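Local coordinates for ATP synthase epsilon chain (Caldalkalibacillus thermarum TA2.A1, PDB 5IK2), which binds ATP as the epsilon subunit of the F1 sector's central rotor and probably serves the making of ATP from ADP by a proton gradient, at residues K57-A62 with A82-E87; T47-I52 with A124-Q129; V4-V9 with G18-V23; R26-E31 with L41-K46. The protein carries 2 engineered substitutions. One frame throughout, in Å; residues are numbered along the deposited sequence.

Contact 1: K57-A62 with A82-E87; sequences KETLIA and AELPEE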
loop_
_atom_site.group_PDB
_atom_site.type_symbol
_atom_site.label_atom_id
_atom_site.label_comp_id
_atom_site.label_asym_id
_atom_site.label_seq_id
_atom_site.Cartn_x
_atom_site.Cartn_y
_atom_site.Cartn_z
ATOM N N LYS H 57 19.988 47.109 -52.184
ATOM C CA LYS H 57 19.396 46.868 -50.866
ATOM C C LYS H 57 19.877 47.882 -49.820
ATOM O O LYS H 57 21.082 48.089 -49.661
ATOM C CB LYS H 57 19.748 45.448 -50.405
ATOM C CG LYS H 57 19.007 44.962 -49.169
ATOM C CD LYS H 57 19.434 43.549 -48.802
ATOM C CE LYS H 57 18.714 43.048 -47.561
ATOM N NZ LYS H 57 19.126 41.664 -47.196
ATOM N N GLU H 58 18.924 48.499 -49.118
ATOM C CA GLU H 58 19.202 49.335 -47.941
ATOM C C GLU H 58 18.684 48.641 -46.684
ATOM O O GLU H 58 17.606 48.043 -46.705
ATOM C CB GLU H 58 18.544 50.711 -48.072
ATOM C CG GLU H 58 19.419 51.758 -48.745
ATOM C CD GLU H 58 18.812 53.153 -48.731
ATOM O OE1 GLU H 58 17.991 53.458 -47.834
ATOM O OE2 GLU H 58 19.167 53.956 -49.619
ATOM N N THR H 59 19.454 48.737 -45.600
ATOM C CA THR H 59 19.092 48.147 -44.306
ATOM C C THR H 59 19.328 49.166 -43.190
ATOM O O THR H 59 20.445 49.662 -43.031
ATOM C CB THR H 59 19.921 46.876 -44.018
ATOM O OG1 THR H 59 19.886 46.007 -45.155
ATOM C CG2 THR H 59 19.382 46.130 -42.800
ATOM N N LEU H 60 18.272 49.480 -42.436
ATOM C CA LEU H 60 18.368 50.345 -41.256
ATOM C C LEU H 60 18.482 49.489 -39.997
ATOM O O LEU H 60 17.711 48.548 -39.820
ATOM C CB LEU H 60 17.135 51.246 -41.141
ATOM C CG LEU H 60 16.821 52.191 -42.306
ATOM C CD1 LEU H 60 15.564 52.991 -42.003
ATOM C CD2 LEU H 60 17.982 53.129 -42.600
ATOM N N ILE H 61 19.452 49.817 -39.140
ATOM C CA ILE H 61 19.604 49.197 -37.823
ATOM C C ILE H 61 19.432 50.292 -36.772
ATOM O O ILE H 61 20.146 51.294 -36.800
ATOM C CB ILE H 61 20.991 48.531 -37.644
ATOM C CG1 ILE H 61 21.266 47.524 -38.775
ATOM C CG2 ILE H 61 21.091 47.844 -36.283
ATOM C CD1 ILE H 61 21.967 48.109 -39.985
ATOM N N ALA H 62 18.484 50.099 -35.857
ATOM C CA ALA H 62 18.260 51.036 -34.752
ATOM C C ALA H 62 19.370 50.869 -33.720
ATOM O O ALA H 62 19.421 49.849 -33.046
ATOM C CB ALA H 62 16.898 50.789 -34.111
ATOM N N ALA H 82 21.171 47.171 -30.584
ATOM C CA ALA H 82 21.127 47.237 -32.045
ATOM C C ALA H 82 20.080 46.244 -32.549
ATOM O O ALA H 82 20.151 45.059 -32.219
ATOM C CB ALA H 82 22.495 46.928 -32.631
ATOM N N GLU H 83 19.105 46.727 -33.319
ATOM C CA GLU H 83 18.045 45.869 -33.856
ATOM C C GLU H 83 17.735 46.180 -35.316
ATOM O O GLU H 83 17.643 47.346 -35.704
ATOM C CB GLU H 83 16.753 46.011 -33.043
ATOM C CG GLU H 83 16.851 45.592 -31.579
ATOM C CD GLU H 83 17.101 46.736 -30.605
ATOM O OE1 GLU H 83 17.015 47.921 -30.993
ATOM O OE2 GLU H 83 17.372 46.440 -29.423
ATOM N N LEU H 84 17.559 45.121 -36.107
ATOM C CA LEU H 84 16.978 45.211 -37.450
ATOM C C LEU H 84 15.466 45.444 -37.299
ATOM O O LEU H 84 14.919 45.191 -36.223
ATOM C CB LEU H 84 17.230 43.911 -38.223
ATOM C CG LEU H 84 18.688 43.502 -38.467
ATOM C CD1 LEU H 84 18.781 42.013 -38.768
ATOM C CD2 LEU H 84 19.298 44.319 -39.595
ATOM N N PRO H 85 14.779 45.916 -38.367
ATOM C CA PRO H 85 13.339 46.221 -38.259
ATOM C C PRO H 85 12.466 45.073 -37.736
ATOM O O PRO H 85 11.602 45.298 -36.886
ATOM C CB PRO H 85 12.949 46.568 -39.702
ATOM C CG PRO H 85 14.211 47.044 -40.329
ATOM C CD PRO H 85 15.273 46.168 -39.735
ATOM N N GLU H 86 12.712 43.861 -38.235
ATOM C CA GLU H 86 11.914 42.675 -37.879
ATOM C C GLU H 86 11.999 42.235 -36.406
ATOM O O GLU H 86 11.068 41.601 -35.906
ATOM C CB GLU H 86 12.245 41.480 -38.800
ATOM C CG GLU H 86 13.658 40.892 -38.682
ATOM C CD GLU H 86 14.629 41.373 -39.755
ATOM O OE1 GLU H 86 14.501 42.528 -40.224
ATOM O OE2 GLU H 86 15.537 40.591 -40.120
ATOM N N GLU H 87 13.096 42.569 -35.724
ATOM C CA GLU H 87 13.330 42.118 -34.340
ATOM C C GLU H 87 13.153 43.223 -33.271
ATOM O O GLU H 87 13.737 43.139 -32.186
ATOM C CB GLU H 87 14.706 41.426 -34.235
ATOM C CG GLU H 87 15.931 42.327 -34.379
ATOM C CD GLU H 87 17.219 41.569 -34.690
ATOM O OE1 GLU H 87 17.257 40.324 -34.573
ATOM O OE2 GLU H 87 18.212 42.229 -35.058
HETATM O O HOH W 1 18.705 50.203 -30.269
#
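Leu-84 lays its CD2 methyl along Ile-61, 3.8 Å from CG1, the two side chains lying next to each other and pointing the same way. The motif is an antiparallel strand pair of the N-terminal beta-sandwich: strand 57-64 takes up the short strand 81-83 just before the chain leaves for the C-terminal helices. From its CA the Leu-84 side chain starts away from residues 57-62, but CG stands anti to the carbonyl carbon (chi1 -61°), and the branch returns far enough for CD2 to reach Thr-59 CG2 at 3.7 Å as well. Beyond them Ile-61 CG2 meets Ala-82 CB, and both residues pack on Ile-8 of strand 4-9.

Ala-62 and Glu-83 form a hydrogen-bonded pair. Ala-62 N donates to Glu-83 O over 2.9 Å, and Glu-83 N returns a bond of 3.1 Å to Ala-62 O. The pairing stops soon after, for Pro-85 has no N-H to give; its ring atom CD instead sits 3.4 Å from Leu-60 O, where the chain enters a short 3-10 turn. Leu-84 N turns to its own segment, donating to Glu-87 OE2 at 3.1 Å in an almost straight bond (174°) on the anti side of the carboxylate. Glu-83, one of the ATP-binding residues, carries no nucleotide here and sends OE2 into a salt bridge with Arg-127. Its other oxygen, OE1, accepts a bond from a water that also donates to Ala-62 O.

Contact 2: T47-I52 with A124-Q129; sequences TAPVRI and AEVRLQ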
loop_
_atom_site.group_PDB
_atom_site.type_symbol
_atom_site.label_atom_id
_atom_site.label_comp_id
_atom_site.label_asym_id
_atom_site.label_seq_id
_atom_site.Cartn_x
_atom_site.Cartn_y
_atom_site.Cartn_z
ATOM N N THR H 47 22.354 58.345 -30.814
ATOM C CA THR H 47 21.285 57.358 -30.908
ATOM C C THR H 47 20.479 57.674 -32.166
ATOM O O THR H 47 19.742 58.661 -32.207
ATOM C CB THR H 47 20.388 57.365 -29.653
ATOM O OG1 THR H 47 21.165 56.967 -28.517
ATOM C CG2 THR H 47 19.204 56.411 -29.805
ATOM N N ALA H 48 20.659 56.844 -33.193
ATOM C CA ALA H 48 20.074 57.078 -34.513
ATOM C C ALA H 48 20.110 55.801 -35.365
ATOM O O ALA H 48 20.770 54.827 -34.987
ATOM C CB ALA H 48 20.824 58.203 -35.213
ATOM N N PRO H 49 19.389 55.789 -36.508
ATOM C CA PRO H 49 19.502 54.645 -37.421
ATOM C C PRO H 49 20.851 54.595 -38.142
ATOM O O PRO H 49 21.345 55.633 -38.584
ATOM C CB PRO H 49 18.369 54.878 -38.434
ATOM C CG PRO H 49 17.455 55.862 -37.792
ATOM C CD PRO H 49 18.334 56.722 -36.942
ATOM N N VAL H 50 21.433 53.399 -38.239
ATOM C CA VAL H 50 22.630 53.158 -39.051
ATOM C C VAL H 50 22.173 52.542 -40.372
ATOM O O VAL H 50 21.611 51.446 -40.379
ATOM C CB VAL H 50 23.626 52.211 -38.343
ATOM C CG1 VAL H 50 24.837 51.928 -39.233
ATOM C CG2 VAL H 50 24.068 52.801 -37.008
ATOM N N ARG H 51 22.413 53.248 -41.474
ATOM C CA ARG H 51 21.962 52.823 -42.801
ATOM C C ARG H 51 23.114 52.190 -43.585
ATOM O O ARG H 51 24.150 52.827 -43.797
ATOM C CB ARG H 51 21.360 54.016 -43.555
ATOM C CG ARG H 51 20.995 53.754 -45.013
ATOM C CD ARG H 51 19.848 54.637 -45.493
ATOM N NE ARG H 51 19.889 55.992 -44.935
ATOM C CZ ARG H 51 20.663 56.993 -45.364
ATOM N NH1 ARG H 51 21.506 56.834 -46.386
ATOM N NH2 ARG H 51 20.596 58.176 -44.756
ATOM N N ILE H 52 22.920 50.934 -43.996
ATOM C CA ILE H 52 23.907 50.175 -44.770
ATOM C C ILE H 52 23.362 49.942 -46.177
ATOM O O ILE H 52 22.310 49.321 -46.335
ATOM C CB ILE H 52 24.218 48.804 -44.121
ATOM C CG1 ILE H 52 24.677 48.985 -42.669
ATOM C CG2 ILE H 52 25.285 48.059 -44.922
ATOM C CD1 ILE H 52 24.843 47.686 -41.908
ATOM N N ALA H 124 13.799 54.764 -27.845
ATOM C CA ALA H 124 12.436 54.383 -28.224
ATOM C C ALA H 124 12.026 54.927 -29.591
ATOM O O ALA H 124 11.467 54.189 -30.403
ATOM C CB ALA H 124 11.446 54.840 -27.162
ATOM N N GLU H 125 12.300 56.208 -29.837
ATOM C CA GLU H 125 11.930 56.859 -31.106
ATOM C C GLU H 125 12.704 56.307 -32.310
ATOM O O GLU H 125 12.134 56.154 -33.393
ATOM C CB GLU H 125 12.094 58.381 -31.013
ATOM C CG GLU H 125 11.065 59.042 -30.105
ATOM C CD GLU H 125 11.165 60.559 -30.080
ATOM O OE1 GLU H 125 12.296 61.093 -30.039
ATOM O OE2 GLU H 125 10.104 61.219 -30.086
ATOM N N VAL H 126 13.988 56.011 -32.117
ATOM C CA VAL H 126 14.818 55.403 -33.167
ATOM C C VAL H 126 14.354 53.976 -33.492
ATOM O O VAL H 126 14.369 53.576 -34.657
ATOM C CB VAL H 126 16.322 55.439 -32.791
ATOM C CG1 VAL H 126 17.167 54.573 -33.719
ATOM C CG2 VAL H 126 16.829 56.873 -32.825
ATOM N N ARG H 127 13.946 53.222 -32.470
ATOM C CA ARG H 127 13.336 51.895 -32.670
ATOM C C ARG H 127 12.041 51.949 -33.493
ATOM O O ARG H 127 11.778 51.050 -34.295
ATOM C CB ARG H 127 13.074 51.201 -31.324
ATOM C CG ARG H 127 14.304 50.537 -30.728
ATOM C CD ARG H 127 14.045 50.065 -29.309
ATOM N NE ARG H 127 15.156 49.276 -28.775
ATOM C CZ ARG H 127 15.241 48.819 -27.523
ATOM N NH1 ARG H 127 14.278 49.064 -26.635
ATOM N NH2 ARG H 127 16.303 48.110 -27.152
ATOM N N LEU H 128 11.245 52.999 -33.288
ATOM C CA LEU H 128 10.012 53.217 -34.055
ATOM C C LEU H 128 10.281 53.635 -35.506
ATOM O O LEU H 128 9.580 53.185 -36.412
ATOM C CB LEU H 128 9.118 54.253 -33.360
ATOM C CG LEU H 128 8.556 53.813 -32.000
ATOM C CD1 LEU H 128 8.130 55.013 -31.167
ATOM C CD2 LEU H 128 7.401 52.834 -32.166
ATOM N N GLN H 129 11.283 54.493 -35.716
ATOM C CA GLN H 129 11.704 54.905 -37.070
ATOM C C GLN H 129 12.137 53.722 -37.941
ATOM O O GLN H 129 11.736 53.621 -39.103
ATOM C CB GLN H 129 12.860 55.915 -37.006
ATOM C CG GLN H 129 12.470 57.327 -36.597
ATOM C CD GLN H 129 13.676 58.242 -36.432
ATOM O OE1 GLN H 129 14.630 58.181 -37.211
ATOM N NE2 GLN H 129 13.636 59.100 -35.416
#
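Val-126 points from the C-terminal helix straight at the backbone of residues 47-49, and the tight part of the contact is made by its two methyls. With CG1 anti to the backbone N (chi1 168°), that methyl rests 3.6 Å from Ala-48 C and 4.0 Å from Pro-49 CD. CG2 sits further back along the chain, 3.5 Å from Thr-47 O and 3.9 Å from the CG2 methyl of Thr-47. The two methyls lie side by side along the start of strand 48-54, each against main chain, and what holds the segments together here is apolar packing. Replacing Val-126 with an alanine would probably open a gap between helix and strand, the Thr-47 methyl and the Pro-49 CD edge losing the valine methyls they rest on.

The loose side lies one turn further along the helix. There Gln-129, exposed to solvent, reaches out with an extended chain that crosses the proline ring at about a right angle. Only its amide oxygen OE1 touches the ring, nearest to Pro-49 CG at 3.7 Å.

Strand 48-52 and helix 124-129 approach to 7.9 Å between axes, their directions 40° apart. This is where the helical hairpin folds down on the beta-sandwich, consistent with the contracted state known for bacterial epsilon subunits. Arg-127, an ATP-binding residue, turns from the next helix position to a salt bridge with Glu-83. Strand 48-54 runs between strands 19-26 and 57-64, while Leu-128 packs on helix 90-104, so helix 114-133 is sandwiched between sheet and partner helix.

Contact 3: V4-V9 with G18-V23; sequences VQVDIV and GEADIV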
loop_
_atom_site.group_PDB
_atom_site.type_symbol
_atom_site.label_atom_id
_atom_site.label_comp_id
_atom_site.label_asym_id
_atom_site.label_seq_id
_atom_site.Cartn_x
_atom_site.Cartn_y
_atom_site.Cartn_z
ATOM N N VAL H 4 33.463 46.949 -48.110
ATOM C CA VAL H 4 34.156 46.787 -46.827
ATOM C C VAL H 4 33.296 45.949 -45.878
ATOM O O VAL H 4 32.072 46.098 -45.857
ATOM C CB VAL H 4 34.510 48.158 -46.192
ATOM C CG1 VAL H 4 33.260 48.956 -45.822
ATOM C CG2 VAL H 4 35.419 47.978 -44.981
ATOM N N GLN H 5 33.938 45.073 -45.105
ATOM C CA GLN H 5 33.233 44.195 -44.163
ATOM C C GLN H 5 32.746 45.023 -42.968
ATOM O O GLN H 5 33.506 45.824 -42.418
ATOM C CB GLN H 5 34.146 43.050 -43.699
ATOM C CG GLN H 5 33.423 41.869 -43.053
ATOM C CD GLN H 5 32.738 40.943 -44.056
ATOM O OE1 GLN H 5 33.329 40.552 -45.069
ATOM N NE2 GLN H 5 31.492 40.570 -43.767
ATOM N N VAL H 6 31.480 44.831 -42.590
ATOM C CA VAL H 6 30.836 45.603 -41.521
ATOM C C VAL H 6 30.280 44.659 -40.460
ATOM O O VAL H 6 29.625 43.672 -40.797
ATOM C CB VAL H 6 29.660 46.460 -42.049
ATOM C CG1 VAL H 6 29.171 47.431 -40.977
ATOM C CG2 VAL H 6 30.056 47.215 -43.310
ATOM N N ASP H 7 30.536 44.978 -39.191
ATOM C CA ASP H 7 29.951 44.265 -38.052
ATOM C C ASP H 7 29.283 45.260 -37.103
ATOM O O ASP H 7 29.950 46.147 -36.568
ATOM C CB ASP H 7 31.027 43.481 -37.284
ATOM C CG ASP H 7 31.455 42.192 -37.984
ATOM O OD1 ASP H 7 30.862 41.800 -39.010
ATOM O OD2 ASP H 7 32.407 41.556 -37.490
ATOM N N ILE H 8 27.968 45.116 -36.922
ATOM C CA ILE H 8 27.228 45.812 -35.866
ATOM C C ILE H 8 26.968 44.790 -34.762
ATOM O O ILE H 8 26.312 43.774 -34.995
ATOM C CB ILE H 8 25.905 46.419 -36.385
ATOM C CG1 ILE H 8 26.208 47.561 -37.364
ATOM C CG2 ILE H 8 25.042 46.925 -35.225
ATOM C CD1 ILE H 8 25.029 48.006 -38.202
ATOM N N VAL H 9 27.482 45.077 -33.566
ATOM C CA VAL H 9 27.532 44.122 -32.455
ATOM C C VAL H 9 27.044 44.788 -31.156
ATOM O O VAL H 9 27.170 46.002 -30.987
ATOM C CB VAL H 9 28.979 43.577 -32.304
ATOM C CG1 VAL H 9 29.151 42.728 -31.049
ATOM C CG2 VAL H 9 29.369 42.775 -33.542
ATOM N N GLY H 18 28.221 41.464 -43.026
ATOM C CA GLY H 18 28.228 41.506 -44.492
ATOM C C GLY H 18 29.152 42.562 -45.065
ATOM O O GLY H 18 29.686 43.396 -44.333
ATOM N N GLU H 19 29.335 42.513 -46.382
ATOM C CA GLU H 19 30.145 43.492 -47.105
ATOM C C GLU H 19 29.251 44.586 -47.678
ATOM O O GLU H 19 28.308 44.291 -48.413
ATOM C CB GLU H 19 30.934 42.815 -48.224
ATOM C CG GLU H 19 32.038 41.903 -47.716
ATOM C CD GLU H 19 33.048 41.557 -48.790
ATOM O OE1 GLU H 19 32.636 41.029 -49.848
ATOM O OE2 GLU H 19 34.254 41.811 -48.575
ATOM N N ALA H 20 29.561 45.840 -47.342
ATOM C CA ALA H 20 28.750 46.999 -47.725
ATOM C C ALA H 20 29.507 47.948 -48.653
ATOM O O ALA H 20 30.731 48.057 -48.580
ATOM C CB ALA H 20 28.306 47.747 -46.482
ATOM N N ASP H 21 28.761 48.635 -49.517
ATOM C CA ASP H 21 29.319 49.675 -50.383
ATOM C C ASP H 21 29.645 50.922 -49.571
ATOM O O ASP H 21 30.721 51.500 -49.718
ATOM C CB ASP H 21 28.340 50.036 -51.507
ATOM C CG ASP H 21 28.126 48.899 -52.487
ATOM O OD1 ASP H 21 29.123 48.336 -52.983
ATOM O OD2 ASP H 21 26.960 48.574 -52.775
ATOM N N ILE H 22 28.698 51.328 -48.728
ATOM C CA ILE H 22 28.868 52.463 -47.820
ATOM C C ILE H 22 28.065 52.240 -46.532
ATOM O O ILE H 22 26.982 51.652 -46.567
ATOM C CB ILE H 22 28.468 53.796 -48.508
ATOM C CG1 ILE H 22 28.736 54.996 -47.590
ATOM C CG2 ILE H 22 27.010 53.780 -48.962
ATOM C CD1 ILE H 22 28.754 56.328 -48.311
ATOM N N VAL H 23 28.614 52.705 -45.410
ATOM C CA VAL H 23 27.962 52.631 -44.098
ATOM C C VAL H 23 27.690 54.055 -43.612
ATOM O O VAL H 23 28.619 54.781 -43.249
ATOM C CB VAL H 23 28.840 51.878 -43.071
ATOM C CG1 VAL H 23 28.155 51.811 -41.706
ATOM C CG2 VAL H 23 29.164 50.479 -43.575
#
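Gln-5 and Glu-19 face each other as a non-hydrogen-bonded pair where strand 4-9 runs antiparallel to the start of strand 19-26 in the beta-sandwich. In the Gln-5 side chain CG swings to the far side of CB from the backbone N (chi1 -163°), then the chain bends at the second torsion (77°), which folds the amide back over the neighbouring strand. CD comes 3.8 Å from Glu-19 CG. At the tip the atoms part: OE1 lies against that same CG, while NE2 settles beside Gly-18, 3.3 Å from its carbonyl carbon. NE2 is also near Gly-18 O, but the angle is too poor for a hydrogen bond. The amide and the Glu-19 carboxylate are nearly parallel, 16° between their planes. Cut back to an alanine, Gln-5 would probably uncover the Gly-18 peptide and leave the stem of Glu-19 less restrained.

The main chains do the binding. Val-4 and Ala-20 exchange two hydrogen bonds, 3.0 Å from Val-4 N to Ala-20 O and 2.9 Å from Ala-20 N to Val-4 O. Val-6 N donates to Gly-18 O at 2.9 Å, whereas the return bond from Gly-18 N to Val-6 O is weak. Only a glycine fits easily at position Gly-18, where a CB would press on the carbonyl oxygen of the preceding residue. On the face of Val-4, Val-6 and Ala-20, Val-6 CG2 meets Ala-20 CB at 3.7 Å and also touches Val-23 CG2.

The chemistry is two-sided: hydrocarbon turned to the sandwich interior, polar side chains on the outer face, and backbone bonds supplying the hold between the strands.

Contact 4: R26-E31 with L41-K46; sequences RGVEGE and LVTPLK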
loop_
_atom_site.group_PDB
_atom_site.type_symbol
_atom_site.label_atom_id
_atom_site.label_comp_id
_atom_site.label_asym_id
_atom_site.label_seq_id
_atom_site.Cartn_x
_atom_site.Cartn_y
_atom_site.Cartn_z
ATOM N N ARG H 26 25.542 58.253 -37.973
ATOM C CA ARG H 26 25.430 59.616 -37.450
ATOM C C ARG H 26 26.353 59.816 -36.246
ATOM O O ARG H 26 25.991 59.510 -35.110
ATOM C CB ARG H 26 23.976 59.928 -37.087
ATOM C CG ARG H 26 23.687 61.410 -36.892
ATOM C CD ARG H 26 22.252 61.640 -36.451
ATOM N NE ARG H 26 21.289 61.094 -37.412
ATOM C CZ ARG H 26 19.991 60.894 -37.177
ATOM N NH1 ARG H 26 19.444 61.192 -35.997
ATOM N NH2 ARG H 26 19.225 60.383 -38.139
ATOM N N GLY H 27 27.552 60.331 -36.513
ATOM C CA GLY H 27 28.523 60.637 -35.465
ATOM C C GLY H 27 28.121 61.844 -34.635
ATOM O O GLY H 27 27.273 62.640 -35.051
ATOM N N VAL H 28 28.725 61.967 -33.454
ATOM C CA VAL H 28 28.476 63.111 -32.557
ATOM C C VAL H 28 28.827 64.472 -33.183
ATOM O O VAL H 28 28.176 65.474 -32.880
ATOM C CB VAL H 28 29.183 62.961 -31.178
ATOM C CG1 VAL H 28 28.507 61.876 -30.350
ATOM C CG2 VAL H 28 30.680 62.684 -31.315
ATOM N N GLU H 29 29.839 64.494 -34.055
ATOM C CA GLU H 29 30.255 65.708 -34.771
ATOM C C GLU H 29 29.556 65.876 -36.127
ATOM O O GLU H 29 29.347 67.004 -36.577
ATOM C CB GLU H 29 31.777 65.719 -34.969
ATOM C CG GLU H 29 32.591 65.585 -33.684
ATOM C CD GLU H 29 32.259 66.649 -32.647
ATOM O OE1 GLU H 29 32.169 67.840 -33.018
ATOM O OE2 GLU H 29 32.090 66.296 -31.459
ATOM N N GLY H 30 29.212 64.767 -36.779
ATOM C CA GLY H 30 28.499 64.816 -38.057
ATOM C C GLY H 30 28.262 63.450 -38.675
ATOM O O GLY H 30 28.768 62.439 -38.183
ATOM N N GLU H 31 27.493 63.434 -39.763
ATOM C CA GLU H 31 27.160 62.200 -40.479
ATOM C C GLU H 31 28.383 61.649 -41.218
ATOM O O GLU H 31 28.902 62.295 -42.127
ATOM C CB GLU H 31 26.012 62.451 -41.468
ATOM C CG GLU H 31 25.590 61.237 -42.287
ATOM C CD GLU H 31 24.247 61.426 -42.970
ATOM O OE1 GLU H 31 23.214 61.383 -42.270
ATOM O OE2 GLU H 31 24.223 61.608 -44.207
ATOM N N LEU H 41 39.770 55.416 -37.680
ATOM C CA LEU H 41 38.983 56.417 -36.952
ATOM C C LEU H 41 38.123 55.764 -35.871
ATOM O O LEU H 41 37.587 54.672 -36.076
ATOM C CB LEU H 41 38.086 57.185 -37.936
ATOM C CG LEU H 41 37.025 58.162 -37.405
ATOM C CD1 LEU H 41 37.661 59.324 -36.656
ATOM C CD2 LEU H 41 36.162 58.679 -38.546
ATOM N N VAL H 42 38.006 56.437 -34.726
ATOM C CA VAL H 42 37.052 56.068 -33.678
ATOM C C VAL H 42 36.256 57.311 -33.282
ATOM O O VAL H 42 36.837 58.370 -33.039
ATOM C CB VAL H 42 37.753 55.480 -32.432
ATOM C CG1 VAL H 42 36.738 55.149 -31.340
ATOM C CG2 VAL H 42 38.559 54.242 -32.808
ATOM N N THR H 43 34.931 57.171 -33.218
ATOM C CA THR H 43 34.037 58.270 -32.842
ATOM C C THR H 43 32.766 57.737 -32.163
ATOM O O THR H 43 32.253 56.690 -32.566
ATOM C CB THR H 43 33.655 59.134 -34.071
ATOM O OG1 THR H 43 32.776 60.195 -33.670
ATOM C CG2 THR H 43 32.979 58.304 -35.173
ATOM N N PRO H 44 32.262 58.442 -31.126
ATOM C CA PRO H 44 30.936 58.083 -30.605
ATOM C C PRO H 44 29.821 58.414 -31.599
ATOM O O PRO H 44 29.953 59.356 -32.391
ATOM C CB PRO H 44 30.799 58.943 -29.338
ATOM C CG PRO H 44 32.186 59.345 -28.981
ATOM C CD PRO H 44 32.908 59.467 -30.286
ATOM N N LEU H 45 28.745 57.631 -31.555
ATOM C CA LEU H 45 27.577 57.843 -32.403
ATOM C C LEU H 45 26.417 58.346 -31.563
ATOM O O LEU H 45 26.284 57.980 -30.393
ATOM C CB LEU H 45 27.164 56.536 -33.084
ATOM C CG LEU H 45 28.171 55.864 -34.017
ATOM C CD1 LEU H 45 27.626 54.523 -34.485
ATOM C CD2 LEU H 45 28.496 56.756 -35.206
ATOM N N LYS H 46 25.583 59.191 -32.167
ATOM C CA LYS H 46 24.303 59.569 -31.575
ATOM C C LYS H 46 23.342 58.397 -31.704
ATOM O O LYS H 46 23.501 57.553 -32.591
ATOM C CB LYS H 46 23.707 60.789 -32.281
ATOM C CG LYS H 46 24.518 62.064 -32.128
ATOM C CD LYS H 46 23.882 63.212 -32.896
ATOM C CE LYS H 46 24.685 64.494 -32.741
ATOM N NZ LYS H 46 24.075 65.637 -33.477
HETATM O O HOH W 2 31.419 62.401 -34.939
#
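Val-28 has CG1 anti to its carbonyl carbon (chi1 -71°), which sets that methyl 3.9 Å from Pro-44 CB, while CG2, lodged between backbone N and carbonyl carbon, faces Thr-43 OG1 at 4.0 Å. Lys-46 leaves its backbone with a first torsion of -65° and then runs fully extended, its stem passing along the turn until CE lies 3.6 Å from Val-28 O. Two backbone bonds fasten the loop 26-31 to residues 44-46: Lys-46 N to Arg-26 O, 3.0 Å, and Val-28 N to Pro-44 O, 3.1 Å. Between them Gly-27 and Leu-45 form a single bridge, with Leu-45 CD2 tucked 3.7 Å from Arg-26 O. Gly-27 suits the tight bend, since a CB there would clash with Gly-30 O. A water accepts from Glu-29 N and is hydrogen-bonded to Thr-43 OG1, linking the two segments once more; that hydroxyl is also bonded to the backbone of a neighbouring chain of another protein.

The loop joins strands 19-26 and 31-34 of the beta-sandwich. Leu-45 packs on Ala-25 of strand 19-26 and Leu-68 of strand 66-70, and Arg-26 reaches Ala-48 and Pro-49 at the start of strand 48-54. Strand 41-44 pairs antiparallel with strand 66-70, and Leu-41 and Val-42 continue the sheet, in parallel, into a strand of the neighbouring protein chain.

From the N terminus, contact 3 closes first, bringing residues 18-23 back on strand 4-9. Contact 4 follows in series, closing the loop from 26-31 to 41-46 at the other end of strand 19-26. Contact 2 opens directly afterwards at 47-52 and closes only at 124-129, joining sandwich to helical hairpin; contact 1 (57-62 with 82-87) is nested inside that long loop. None cross. Contacts 1 and 2 share neighbouring strands, with Ile-61 O close to Val-50 N. Ile-8 of contact 3 packs on Ile-61, Ile-52 and Val-50, tying three contacts into one core, and Arg-26 of contact 4 reaches Ala-48 of contact 2.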